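Local structure of putative diflavin flavoprotein A 3 (Synechocystis sp., 6H0C) at residues 52-57 and 90-95; 15-20 and 41-46; 314-319 and 349-354; 266-271 and 377-382. The protein probably carries electrons from NADH to oxygen, reducing it to water, with this chain forming its flavodiiron core of metallo-beta-lactamase-like and flavodoxin-like domains. All coordinates share one frame; numbering follows the deposited sequence.

Contact 1 of 4, residues 52-57 and 90-95; sequences FDPPGE and HTLKLL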
loop_
_atom_site.group_PDB
_atom_site.type_symbol
_atom_site.label_atom_id
_atom_site.label_comp_id
_atom_site.label_asym_id
_atom_site.label_seq_id
_atom_site.Cartn_x
_atom_site.Cartn_y
_atom_site.Cartn_z
ATOM N N PHE A 52 5.267 16.102 5.486
ATOM C CA PHE A 52 4.985 14.832 4.809
ATOM C C PHE A 52 4.044 13.933 5.611
ATOM O O PHE A 52 4.326 13.620 6.770
ATOM C CB PHE A 52 6.270 14.036 4.561
ATOM C CG PHE A 52 7.233 14.667 3.578
ATOM C CD1 PHE A 52 7.368 14.146 2.294
ATOM C CD2 PHE A 52 8.050 15.735 3.958
ATOM C CE1 PHE A 52 8.285 14.690 1.398
ATOM C CE2 PHE A 52 8.967 16.288 3.066
ATOM C CZ PHE A 52 9.085 15.762 1.785
ATOM N N ASP A 53 2.947 13.507 4.989
ATOM C CA ASP A 53 2.184 12.355 5.472
ATOM C C ASP A 53 1.712 12.391 6.922
ATOM O O ASP A 53 2.179 11.590 7.745
ATOM C CB ASP A 53 3.021 11.097 5.292
ATOM C CG ASP A 53 3.377 10.849 3.849
ATOM O OD1 ASP A 53 2.451 10.872 3.011
ATOM O OD2 ASP A 53 4.579 10.645 3.556
ATOM N N PRO A 54 0.775 13.295 7.241
ATOM C CA PRO A 54 0.094 13.152 8.531
ATOM C C PRO A 54 -0.400 11.726 8.679
ATOM O O PRO A 54 -0.746 11.097 7.679
ATOM C CB PRO A 54 -1.077 14.134 8.438
ATOM C CG PRO A 54 -0.670 15.118 7.389
ATOM C CD PRO A 54 0.219 14.385 6.422
ATOM N N PRO A 55 -0.418 11.211 9.907
ATOM C CA PRO A 55 -0.861 9.833 10.183
ATOM C C PRO A 55 -2.383 9.656 10.044
ATOM O O PRO A 55 -3.107 10.644 9.922
ATOM C CB PRO A 55 -0.413 9.610 11.630
ATOM C CG PRO A 55 -0.494 10.996 12.245
ATOM C CD PRO A 55 -0.123 11.969 11.136
ATOM N N GLY A 56 -2.857 8.416 10.070
ATOM C CA GLY A 56 -4.276 8.135 9.932
ATOM C C GLY A 56 -5.136 8.324 11.177
ATOM O O GLY A 56 -4.683 8.873 12.183
ATOM N N GLU A 57 -6.376 7.835 11.099
ATOM C CA GLU A 57 -7.422 8.103 12.096
ATOM C C GLU A 57 -7.059 7.746 13.530
ATOM O O GLU A 57 -7.467 8.444 14.457
ATOM C CB GLU A 57 -8.713 7.353 11.743
ATOM C CG GLU A 57 -9.177 7.488 10.305
ATOM C CD GLU A 57 -10.603 6.982 10.102
ATOM O OE1 GLU A 57 -11.488 7.383 10.893
ATOM O OE2 GLU A 57 -10.833 6.187 9.156
ATOM N N HIS A 90 -9.018 11.552 6.628
ATOM C CA HIS A 90 -9.679 11.970 7.857
ATOM C C HIS A 90 -8.828 12.977 8.639
ATOM O O HIS A 90 -9.315 14.037 9.044
ATOM C CB HIS A 90 -9.984 10.750 8.716
ATOM C CG HIS A 90 -10.657 11.078 10.007
ATOM N ND1 HIS A 90 -9.960 11.279 11.179
ATOM C CD2 HIS A 90 -11.967 11.243 10.312
ATOM C CE1 HIS A 90 -10.812 11.544 12.151
ATOM N NE2 HIS A 90 -12.034 11.538 11.650
ATOM N N THR A 91 -7.554 12.639 8.843
ATOM C CA THR A 91 -6.607 13.539 9.495
ATOM C C THR A 91 -6.407 14.818 8.696
ATOM O O THR A 91 -6.296 15.912 9.263
ATOM C CB THR A 91 -5.238 12.871 9.684
ATOM O OG1 THR A 91 -5.400 11.641 10.398
ATOM C CG2 THR A 91 -4.295 13.798 10.445
ATOM N N LEU A 92 -6.349 14.672 7.377
ATOM C CA LEU A 92 -6.175 15.823 6.497
ATOM C C LEU A 92 -7.271 16.862 6.680
ATOM O O LEU A 92 -6.981 18.054 6.677
ATOM C CB LEU A 92 -6.134 15.392 5.036
ATOM C CG LEU A 92 -4.791 14.878 4.552
ATOM C CD1 LEU A 92 -4.919 14.446 3.103
ATOM C CD2 LEU A 92 -3.725 15.956 4.727
ATOM N N LYS A 93 -8.519 16.415 6.820
ATOM C CA LYS A 93 -9.646 17.339 6.998
ATOM C C LYS A 93 -9.401 18.281 8.175
ATOM O O LYS A 93 -9.640 19.485 8.083
ATOM C CB LYS A 93 -10.961 16.586 7.220
ATOM C CG LYS A 93 -11.545 15.890 5.996
ATOM C CD LYS A 93 -12.796 15.081 6.379
ATOM C CE LYS A 93 -12.940 13.804 5.544
ATOM N NZ LYS A 93 -14.012 12.891 6.051
ATOM N N LEU A 94 -8.924 17.729 9.284
ATOM C CA LEU A 94 -8.676 18.537 10.466
ATOM C C LEU A 94 -7.467 19.433 10.255
ATOM O O LEU A 94 -7.536 20.634 10.487
ATOM C CB LEU A 94 -8.469 17.655 11.696
ATOM C CG LEU A 94 -8.114 18.428 12.964
ATOM C CD1 LEU A 94 -9.222 19.409 13.298
ATOM C CD2 LEU A 94 -7.851 17.478 14.123
ATOM N N LEU A 95 -6.358 18.845 9.812
ATOM C CA LEU A 95 -5.121 19.595 9.603
ATOM C C LEU A 95 -5.303 20.789 8.656
ATOM O O LEU A 95 -4.798 21.889 8.904
ATOM C CB LEU A 95 -4.032 18.664 9.056
ATOM C CG LEU A 95 -2.676 19.317 8.803
ATOM C CD1 LEU A 95 -2.131 19.832 10.113
ATOM C CD2 LEU A 95 -1.708 18.338 8.169
#

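Contact 2 of 4, residues 15-20 and 41-46; sequences TVFRSR and SYLISA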
loop_
_atom_site.group_PDB
_atom_site.type_symbol
_atom_site.label_atom_id
_atom_site.label_comp_id
_atom_site.label_asym_id
_atom_site.label_seq_id
_atom_site.Cartn_x
_atom_site.Cartn_y
_atom_site.Cartn_z
ATOM N N THR A 15 12.735 17.218 10.661
ATOM C CA THR A 15 12.299 16.543 11.872
ATOM C C THR A 15 11.345 15.400 11.544
ATOM O O THR A 15 10.514 15.528 10.640
ATOM C CB THR A 15 11.599 17.528 12.817
ATOM O OG1 THR A 15 12.431 18.685 12.989
ATOM C CG2 THR A 15 11.313 16.879 14.170
ATOM N N VAL A 16 11.467 14.283 12.261
ATOM C CA VAL A 16 10.472 13.213 12.147
ATOM C C VAL A 16 9.511 13.205 13.344
ATOM O O VAL A 16 9.897 13.454 14.492
ATOM C CB VAL A 16 11.117 11.820 12.017
ATOM C CG1 VAL A 16 11.819 11.432 13.308
ATOM C CG2 VAL A 16 10.057 10.790 11.675
ATOM N N PHE A 17 8.245 12.954 13.050
ATOM C CA PHE A 17 7.226 12.754 14.072
ATOM C C PHE A 17 6.734 11.325 13.931
ATOM O O PHE A 17 5.983 11.030 12.999
ATOM C CB PHE A 17 6.049 13.734 13.904
ATOM C CG PHE A 17 6.398 15.174 14.162
ATOM C CD1 PHE A 17 5.959 15.806 15.314
ATOM C CD2 PHE A 17 7.150 15.901 13.251
ATOM C CE1 PHE A 17 6.276 17.143 15.566
ATOM C CE2 PHE A 17 7.472 17.234 13.494
ATOM C CZ PHE A 17 7.030 17.855 14.659
ATOM N N ARG A 18 7.162 10.429 14.814
ATOM C CA ARG A 18 6.716 9.041 14.715
ATOM C C ARG A 18 5.518 8.804 15.629
ATOM O O ARG A 18 5.662 8.763 16.851
ATOM C CB ARG A 18 7.851 8.061 15.058
ATOM C CG ARG A 18 9.141 8.304 14.272
ATOM C CD ARG A 18 9.965 7.037 14.125
ATOM N NE ARG A 18 10.229 6.402 15.413
ATOM C CZ ARG A 18 10.402 5.093 15.580
ATOM N NH1 ARG A 18 10.628 4.603 16.795
ATOM N NH2 ARG A 18 10.348 4.271 14.532
ATOM N N SER A 19 4.334 8.670 15.036
ATOM C CA SER A 19 3.158 8.244 15.793
ATOM C C SER A 19 3.289 6.754 16.072
ATOM O O SER A 19 3.284 5.937 15.145
ATOM C CB SER A 19 1.871 8.544 15.032
ATOM O OG SER A 19 1.738 9.939 14.816
ATOM N N ARG A 20 3.419 6.398 17.346
ATOM C CA ARG A 20 3.761 5.028 17.693
ATOM C C ARG A 20 2.606 4.303 18.364
ATOM O O ARG A 20 1.906 4.876 19.199
ATOM C CB ARG A 20 4.997 5.009 18.602
ATOM C CG ARG A 20 6.194 5.782 18.049
ATOM C CD ARG A 20 7.452 5.547 18.881
ATOM N NE ARG A 20 7.259 5.945 20.272
ATOM C CZ ARG A 20 7.999 5.507 21.284
ATOM N NH1 ARG A 20 8.988 4.647 21.059
ATOM N NH2 ARG A 20 7.749 5.924 22.522
ATOM N N SER A 41 5.628 10.872 10.065
ATOM C CA SER A 41 5.454 12.147 9.370
ATOM C C SER A 41 6.753 12.936 9.428
ATOM O O SER A 41 7.495 12.832 10.400
ATOM C CB SER A 41 4.329 12.969 9.998
ATOM O OG SER A 41 3.193 12.168 10.277
ATOM N N TYR A 42 7.023 13.739 8.406
ATOM C CA TYR A 42 8.281 14.487 8.345
ATOM C C TYR A 42 8.049 15.972 8.097
ATOM O O TYR A 42 7.190 16.368 7.308
ATOM C CB TYR A 42 9.192 13.912 7.257
ATOM C CG TYR A 42 9.483 12.438 7.450
ATOM C CD1 TYR A 42 8.646 11.468 6.896
ATOM C CD2 TYR A 42 10.579 12.010 8.206
ATOM C CE1 TYR A 42 8.896 10.115 7.071
ATOM C CE2 TYR A 42 10.838 10.647 8.388
ATOM C CZ TYR A 42 9.988 9.710 7.818
ATOM O OH TYR A 42 10.231 8.366 7.980
ATOM N N LEU A 43 8.824 16.796 8.788
ATOM C CA LEU A 43 8.734 18.236 8.631
ATOM C C LEU A 43 10.062 18.809 8.140
ATOM O O LEU A 43 11.096 18.667 8.806
ATOM C CB LEU A 43 8.332 18.883 9.951
ATOM C CG LEU A 43 8.056 20.377 9.908
ATOM C CD1 LEU A 43 6.815 20.648 9.085
ATOM C CD2 LEU A 43 7.891 20.886 11.319
ATOM N N ILE A 44 10.038 19.409 6.954
ATOM C CA ILE A 44 11.157 20.213 6.493
ATOM C C ILE A 44 10.785 21.674 6.653
ATOM O O ILE A 44 9.822 22.158 6.056
ATOM C CB ILE A 44 11.531 19.952 5.029
ATOM C CG1 ILE A 44 11.823 18.473 4.788
ATOM C CG2 ILE A 44 12.754 20.781 4.643
ATOM C CD1 ILE A 44 12.128 18.153 3.333
ATOM N N SER A 45 11.549 22.377 7.471
ATOM C CA SER A 45 11.246 23.764 7.740
ATOM C C SER A 45 12.390 24.654 7.280
ATOM O O SER A 45 13.351 24.869 8.010
ATOM C CB SER A 45 10.972 23.958 9.223
ATOM O OG SER A 45 10.488 25.263 9.461
ATOM N N ALA A 46 12.292 25.155 6.057
ATOM C CA ALA A 46 13.328 26.025 5.514
ATOM C C ALA A 46 12.704 27.363 5.198
ATOM O O ALA A 46 11.917 27.867 5.998
ATOM C CB ALA A 46 13.952 25.417 4.283
HETATM O O HOH W 1 11.801 20.515 10.907
HETATM O O HOH W 2 3.210 10.914 12.936
#

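Contact 3 of 4, residues 314-319 and 349-354; sequences SPTLGG and GWSGEA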
loop_
_atom_site.group_PDB
_atom_site.type_symbol
_atom_site.label_atom_id
_atom_site.label_comp_id
_atom_site.label_asym_id
_atom_site.label_seq_id
_atom_site.Cartn_x
_atom_site.Cartn_y
_atom_site.Cartn_z
ATOM N N SER A 314 -14.605 -9.001 -4.651
ATOM C CA SER A 314 -15.519 -7.892 -4.911
ATOM C C SER A 314 -16.457 -7.616 -3.745
ATOM O O SER A 314 -16.986 -8.543 -3.137
ATOM C CB SER A 314 -16.341 -8.172 -6.184
ATOM O OG SER A 314 -17.278 -7.141 -6.443
ATOM N N PRO A 315 -16.669 -6.328 -3.433
ATOM C CA PRO A 315 -17.777 -5.944 -2.559
ATOM C C PRO A 315 -19.082 -5.937 -3.353
ATOM O O PRO A 315 -19.075 -6.180 -4.567
ATOM C CB PRO A 315 -17.398 -4.535 -2.117
ATOM C CG PRO A 315 -16.687 -3.978 -3.327
ATOM C CD PRO A 315 -15.916 -5.154 -3.917
ATOM N N THR A 316 -20.189 -5.652 -2.680
ATOM C CA THR A 316 -21.463 -5.496 -3.363
ATOM C C THR A 316 -22.002 -4.091 -3.117
ATOM O O THR A 316 -22.129 -3.653 -1.969
ATOM C CB THR A 316 -22.479 -6.542 -2.903
ATOM O OG1 THR A 316 -21.956 -7.850 -3.171
ATOM C CG2 THR A 316 -23.807 -6.357 -3.643
ATOM N N LEU A 317 -22.287 -3.379 -4.201
ATOM C CA LEU A 317 -22.715 -1.989 -4.110
ATOM C C LEU A 317 -24.053 -1.831 -4.813
ATOM O O LEU A 317 -24.130 -1.901 -6.040
ATOM C CB LEU A 317 -21.666 -1.049 -4.718
ATOM C CG LEU A 317 -20.246 -1.167 -4.148
ATOM C CD1 LEU A 317 -19.279 -0.237 -4.875
ATOM C CD2 LEU A 317 -20.212 -0.911 -2.644
ATOM N N GLY A 318 -25.106 -1.630 -4.027
ATOM C CA GLY A 318 -26.449 -1.566 -4.569
ATOM C C GLY A 318 -26.853 -2.851 -5.266
ATOM O O GLY A 318 -27.449 -2.824 -6.341
ATOM N N GLY A 319 -26.522 -3.983 -4.656
ATOM C CA GLY A 319 -26.889 -5.278 -5.204
ATOM C C GLY A 319 -26.028 -5.761 -6.357
ATOM O O GLY A 319 -26.273 -6.834 -6.910
ATOM N N GLY A 349 -22.315 -6.352 3.418
ATOM C CA GLY A 349 -23.147 -6.011 4.548
ATOM C C GLY A 349 -24.204 -7.074 4.702
ATOM O O GLY A 349 -23.979 -8.118 5.316
ATOM N N TRP A 350 -25.363 -6.823 4.118
ATOM C CA TRP A 350 -26.452 -7.772 4.241
ATOM C C TRP A 350 -26.781 -8.414 2.896
ATOM O O TRP A 350 -27.575 -9.353 2.823
ATOM C CB TRP A 350 -27.684 -7.093 4.848
ATOM C CG TRP A 350 -27.945 -5.676 4.381
ATOM C CD1 TRP A 350 -28.173 -5.261 3.098
ATOM C CD2 TRP A 350 -28.048 -4.503 5.204
ATOM N NE1 TRP A 350 -28.395 -3.902 3.071
ATOM C CE2 TRP A 350 -28.326 -3.415 4.351
ATOM C CE3 TRP A 350 -27.924 -4.267 6.577
ATOM C CZ2 TRP A 350 -28.485 -2.112 4.825
ATOM C CZ3 TRP A 350 -28.083 -2.974 7.046
ATOM C CH2 TRP A 350 -28.361 -1.912 6.171
ATOM N N SER A 351 -26.152 -7.916 1.835
ATOM C CA SER A 351 -26.327 -8.500 0.512
ATOM C C SER A 351 -24.968 -8.776 -0.133
ATOM O O SER A 351 -24.095 -7.907 -0.151
ATOM C CB SER A 351 -27.166 -7.578 -0.375
ATOM O OG SER A 351 -26.415 -6.452 -0.793
ATOM N N GLY A 352 -24.791 -9.988 -0.654
ATOM C CA GLY A 352 -23.539 -10.370 -1.287
ATOM C C GLY A 352 -23.706 -10.868 -2.712
ATOM O O GLY A 352 -23.079 -11.847 -3.120
ATOM N N GLU A 353 -24.548 -10.182 -3.476
ATOM C CA GLU A 353 -24.898 -10.608 -4.828
ATOM C C GLU A 353 -23.724 -10.566 -5.802
ATOM O O GLU A 353 -23.690 -11.335 -6.754
ATOM C CB GLU A 353 -26.038 -9.750 -5.371
ATOM C CG GLU A 353 -27.387 -10.001 -4.694
ATOM C CD GLU A 353 -27.586 -9.200 -3.410
ATOM O OE1 GLU A 353 -28.668 -9.330 -2.792
ATOM O OE2 GLU A 353 -26.668 -8.441 -3.024
ATOM N N ALA A 354 -22.765 -9.673 -5.575
ATOM C CA ALA A 354 -21.590 -9.599 -6.448
ATOM C C ALA A 354 -20.813 -10.923 -6.438
ATOM O O ALA A 354 -20.344 -11.394 -7.478
ATOM C CB ALA A 354 -20.690 -8.440 -6.035
HETATM O O HOH W 3 -23.180 -5.147 0.722
HETATM O O HOH W 4 -25.600 -3.428 -1.854
#

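Contact 4 of 4, residues 266-271 and 377-382; sequences YGNTST and KFKPTD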
loop_
_atom_site.group_PDB
_atom_site.type_symbol
_atom_site.label_atom_id
_atom_site.label_comp_id
_atom_site.label_asym_id
_atom_site.label_seq_id
_atom_site.Cartn_x
_atom_site.Cartn_y
_atom_site.Cartn_z
ATOM N N TYR A 266 -8.538 -0.035 -0.906
ATOM C CA TYR A 266 -8.807 0.145 0.507
ATOM C C TYR A 266 -10.232 -0.329 0.796
ATOM O O TYR A 266 -11.137 -0.087 0.006
ATOM C CB TYR A 266 -8.585 1.623 0.898
ATOM C CG TYR A 266 -8.724 1.923 2.380
ATOM C CD1 TYR A 266 -7.704 1.609 3.277
ATOM C CD2 TYR A 266 -9.879 2.521 2.883
ATOM C CE1 TYR A 266 -7.839 1.879 4.633
ATOM C CE2 TYR A 266 -10.021 2.794 4.226
ATOM C CZ TYR A 266 -9.002 2.474 5.098
ATOM O OH TYR A 266 -9.153 2.751 6.439
ATOM N N GLY A 267 -10.426 -1.040 1.903
ATOM C CA GLY A 267 -11.734 -1.587 2.233
ATOM C C GLY A 267 -11.656 -3.035 2.680
ATOM O O GLY A 267 -10.599 -3.668 2.588
ATOM N N ASN A 268 -12.771 -3.572 3.160
ATOM C CA ASN A 268 -12.761 -4.933 3.692
ATOM C C ASN A 268 -12.353 -5.986 2.663
ATOM O O ASN A 268 -11.645 -6.937 2.997
ATOM C CB ASN A 268 -14.127 -5.284 4.278
ATOM C CG ASN A 268 -14.355 -4.635 5.628
ATOM O OD1 ASN A 268 -13.406 -4.302 6.328
ATOM N ND2 ASN A 268 -15.611 -4.455 6.000
ATOM N N THR A 269 -12.793 -5.819 1.418
ATOM C CA THR A 269 -12.462 -6.785 0.376
ATOM C C THR A 269 -10.969 -6.743 0.106
ATOM O O THR A 269 -10.344 -7.775 -0.135
ATOM C CB THR A 269 -13.228 -6.524 -0.929
ATOM O OG1 THR A 269 -14.621 -6.813 -0.734
ATOM C CG2 THR A 269 -12.694 -7.419 -2.020
ATOM N N SER A 270 -10.394 -5.546 0.164
ATOM C CA SER A 270 -8.959 -5.400 -0.039
ATOM C C SER A 270 -8.179 -6.109 1.061
ATOM O O SER A 270 -7.184 -6.778 0.794
ATOM C CB SER A 270 -8.561 -3.934 -0.088
ATOM O OG SER A 270 -7.145 -3.825 -0.054
ATOM N N THR A 271 -8.635 -5.956 2.301
ATOM C CA THR A 271 -8.029 -6.656 3.431
ATOM C C THR A 271 -8.007 -8.178 3.198
ATOM O O THR A 271 -6.989 -8.835 3.425
ATOM C CB THR A 271 -8.776 -6.321 4.730
ATOM O OG1 THR A 271 -8.688 -4.909 4.959
ATOM C CG2 THR A 271 -8.176 -7.063 5.916
ATOM N N LYS A 377 -19.008 -11.682 6.109
ATOM C CA LYS A 377 -20.000 -10.676 6.494
ATOM C C LYS A 377 -19.444 -9.670 7.518
ATOM O O LYS A 377 -18.947 -10.045 8.585
ATOM C CB LYS A 377 -21.263 -11.351 7.035
ATOM C CG LYS A 377 -22.571 -10.697 6.559
ATOM C CD LYS A 377 -23.787 -11.406 7.166
ATOM C CE LYS A 377 -25.099 -10.756 6.767
ATOM N NZ LYS A 377 -26.252 -11.416 7.453
ATOM N N PHE A 378 -19.539 -8.390 7.157
ATOM C CA PHE A 378 -18.981 -7.269 7.921
ATOM C C PHE A 378 -17.473 -7.417 8.152
ATOM O O PHE A 378 -16.784 -8.092 7.389
ATOM C CB PHE A 378 -19.710 -7.096 9.259
ATOM C CG PHE A 378 -19.683 -5.678 9.786
ATOM C CD1 PHE A 378 -19.423 -4.612 8.931
ATOM C CD2 PHE A 378 -19.895 -5.414 11.134
ATOM C CE1 PHE A 378 -19.392 -3.311 9.407
ATOM C CE2 PHE A 378 -19.863 -4.114 11.615
ATOM C CZ PHE A 378 -19.612 -3.062 10.750
ATOM N N LYS A 379 -16.974 -6.786 9.212
ATOM C CA LYS A 379 -15.540 -6.572 9.395
ATOM C C LYS A 379 -14.753 -7.853 9.658
ATOM O O LYS A 379 -15.092 -8.633 10.543
ATOM C CB LYS A 379 -15.298 -5.584 10.540
ATOM C CG LYS A 379 -14.210 -4.555 10.239
ATOM C CD LYS A 379 -13.903 -3.675 11.447
ATOM C CE LYS A 379 -13.485 -4.514 12.649
ATOM N NZ LYS A 379 -13.073 -3.681 13.816
ATOM N N PRO A 380 -13.680 -8.060 8.885
ATOM C CA PRO A 380 -12.799 -9.218 9.044
ATOM C C PRO A 380 -12.224 -9.286 10.446
ATOM O O PRO A 380 -11.988 -8.241 11.051
ATOM C CB PRO A 380 -11.692 -8.964 8.020
ATOM C CG PRO A 380 -12.305 -8.036 7.025
ATOM C CD PRO A 380 -13.242 -7.173 7.794
ATOM N N THR A 381 -12.008 -10.496 10.952
ATOM C CA THR A 381 -11.377 -10.685 12.254
ATOM C C THR A 381 -10.064 -11.423 12.088
ATOM O O THR A 381 -9.664 -11.742 10.970
ATOM C CB THR A 381 -12.267 -11.482 13.217
ATOM O OG1 THR A 381 -12.322 -12.850 12.790
ATOM C CG2 THR A 381 -13.673 -10.895 13.258
ATOM N N ASP A 382 -9.406 -11.704 13.207
ATOM C CA ASP A 382 -8.142 -12.431 13.187
ATOM C C ASP A 382 -8.277 -13.764 12.460
ATOM O O ASP A 382 -7.442 -14.118 11.630
ATOM C CB ASP A 382 -7.642 -12.668 14.609
ATOM C CG ASP A 382 -6.136 -12.774 14.682
ATOM O OD1 ASP A 382 -5.493 -12.877 13.615
ATOM O OD2 ASP A 382 -5.597 -12.751 15.810
#

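Contact 1 of 4, residues 52-57 and 90-95
His-90, on the first turns of helix 86-98, meets Glu-57 in the loop that follows strand 49-52; both belong to the metallo-beta-lactamase-like domain. The imidazole has CG anti to the backbone N (chi1 180°), which swings it against Glu-57: one ring face receives OE1 near its rim, while CG of Glu-57 lies 3.7 Å from CB of His-90. The carboxylate and ring planes are 30° apart, and the methylenes supply much of the touching at this outer end. One residue on, Thr-91 turns inward and does two jobs. Its hydroxyl OG1 donates a short bond of 2.5 Å to Pro-55 O, satisfying a carbonyl in a buried loop without regular structure, and OG1 is also bonded to Thr-60 at the start of helix 60-70. Its methyl CG2 rests 3.8 Å from CB of Pro-54, so a beta-branched hydroxyl residue meets a polar and an apolar neighbour at once. Leu-92 reaches the same proline, its CD2 4.1 Å from CG of Pro-54. Val-79, on the neighbouring strand, touches both residues. Leu-95, one turn beyond Thr-91, closes the apolar patch: its CD2 presses on CG of Pro-54 at 3.5 Å, tighter than ordinary carbon contact.

Contact 2 of 4, residues 15-20 and 41-46
Phe-17 and Leu-43 lie side by side on one face of the sheet, together with Ser-41, and these three lose most surface to the contact. With CG of Phe-17 anti to the carbonyl carbon (chi1 -67°), the ring stands beside Leu-43, and CE2 of Phe-17 comes 4.0 Å from CB of Leu-43. Beneath them Phe-17 and Ser-41 form an antiparallel hydrogen-bonded pair: Phe-17 N reaches Ser-41 O at 2.8 Å in a nearly straight bond (179°), and Ser-41 N returns to Phe-17 O at 3.0 Å. Leu-43 is paired likewise with Thr-15. Small Ser-41 leaves its hydroxyl for polar work: OG bonds to Asp-53 O and accepts from a water that also donates to Phe-17 O at 2.8 Å and bonds to Ser-19 OG, so buried polar atoms share one solvent molecule. A second water joins Thr-15 OG1 to Leu-43 O. On the other face, the non-hydrogen-bonded pair Val-16 and Tyr-42 pack closely, CG2 touching CE2 at 3.4 Å, while the tyrosine OH goes on to Pro-227 O. Phe-63 and Leu-67 of helix 60-70 cover Phe-17. A sheet clad by helices on one face and facing a second sheet on the other is the alpha-beta/beta-alpha sandwich of the metallo-beta-lactamase fold.

Contact 3 of 4, residues 314-319 and 349-354
Thr-316 OG1 accepts the direct bond between the two segments, from Ala-354 N at 3.1 Å with an N-H...O angle of 151°. Ala-354 stands two residues after the N-cap Gly-352, and amides on a helix's first turn lack a carbonyl partner within the helix; a threonine from the facing loop supplies an acceptor here. OG1 points there because it stands anti to its own carbonyl carbon (chi1 -59°), while methyl CG2 turns toward Ser-351 O, 3.8 Å away. The methyl of Ala-354 packs closely over the loop, its CB 3.1 Å from Pro-315 O; a small residue suits so tight a spot. Ser-314 OG donates to that oxygen at 2.8 Å, lying in the carbonyl plane on a lone pair. One water accepts from Gly-349 N at 3.1 Å and lies by Thr-316 O and Ser-351 O; it cannot serve every nearby acceptor at once, so its bonds to the two carbonyls are probably partial. A second water takes the N-H of Gly-319 at 3.0 Å. Gly-319 adopts a positive phi that glycine takes easily, and its O approaches CB of Glu-353. These loops follow strands 309-313 and 341-348 at their C-terminal ends, where proteins of the flavodoxin-like fold place their FMN pocket.

Contact 4 of 4, residues 266-271 and 377-382
Asn-268 lays its amide against the ring of Pro-380, and nothing across this small surface contact is a hydrogen bond. With CG anti to the carbonyl carbon (chi1 -76°), the amide turns to the proline: OD1 comes 3.2 Å from CD of Pro-380, a meeting of a carbonyl with the polarised methylene beside the ring nitrogen. ND2 is turned toward the backbone of Lys-379, 4.0 Å from its CA. Thr-271, one turn on, adds a looser touch, its methyl CG2 at 4.4 Å from CG of Pro-380. Proline suits this place because its rigid ring holds CD against the amide oxygen while CG meets the threonine methyl. Asn-268 is placed by the helix it begins: Gly-267 is the N-cap, and its O accepts from Thr-271 N at 3.0 Å. Gly-267 has phi 134°, a backbone shape in which a CB would press on the preceding carbonyl O, so glycine suits the place. Behind, Thr-269 leans on Phe-345 and Pro-315. Phe-378 is tied by backbone bonding to Phe-348, and Thr-381 stands at the N-cap position of helix 382-404. The turn ending at Gly-267 and the start of helix 268-281, after strand 257-262, probably correspond, in position and in the Gly-Asn-Thr-Ser sequence, to the FMN phosphate loop of flavodoxins.

From the N terminus, contact 2 closes first, pairing strand 14-21 with strand 37-45. Contact 1 opens soon afterwards, tying the loop after strand 49-52 to helix 86-98; the two touch where Phe-52 N probably bonds to Tyr-42 O, so strand 37-45 leads directly, through strand 49-52, into the loop of contact 1 in the metallo-beta-lactamase-like domain. The chain then passes into the flavodoxin-like domain, where contact 4 opens at 266-271 and closes only at 377-382. Contact 3 is nested within that long loop, and the two touch through Thr-269 and Lys-377. Contact 1 approaches contact 4 to about 5 Å between nearest atoms without touching, whereas contacts 2 and 3 lie on opposite sides of the chain's centre.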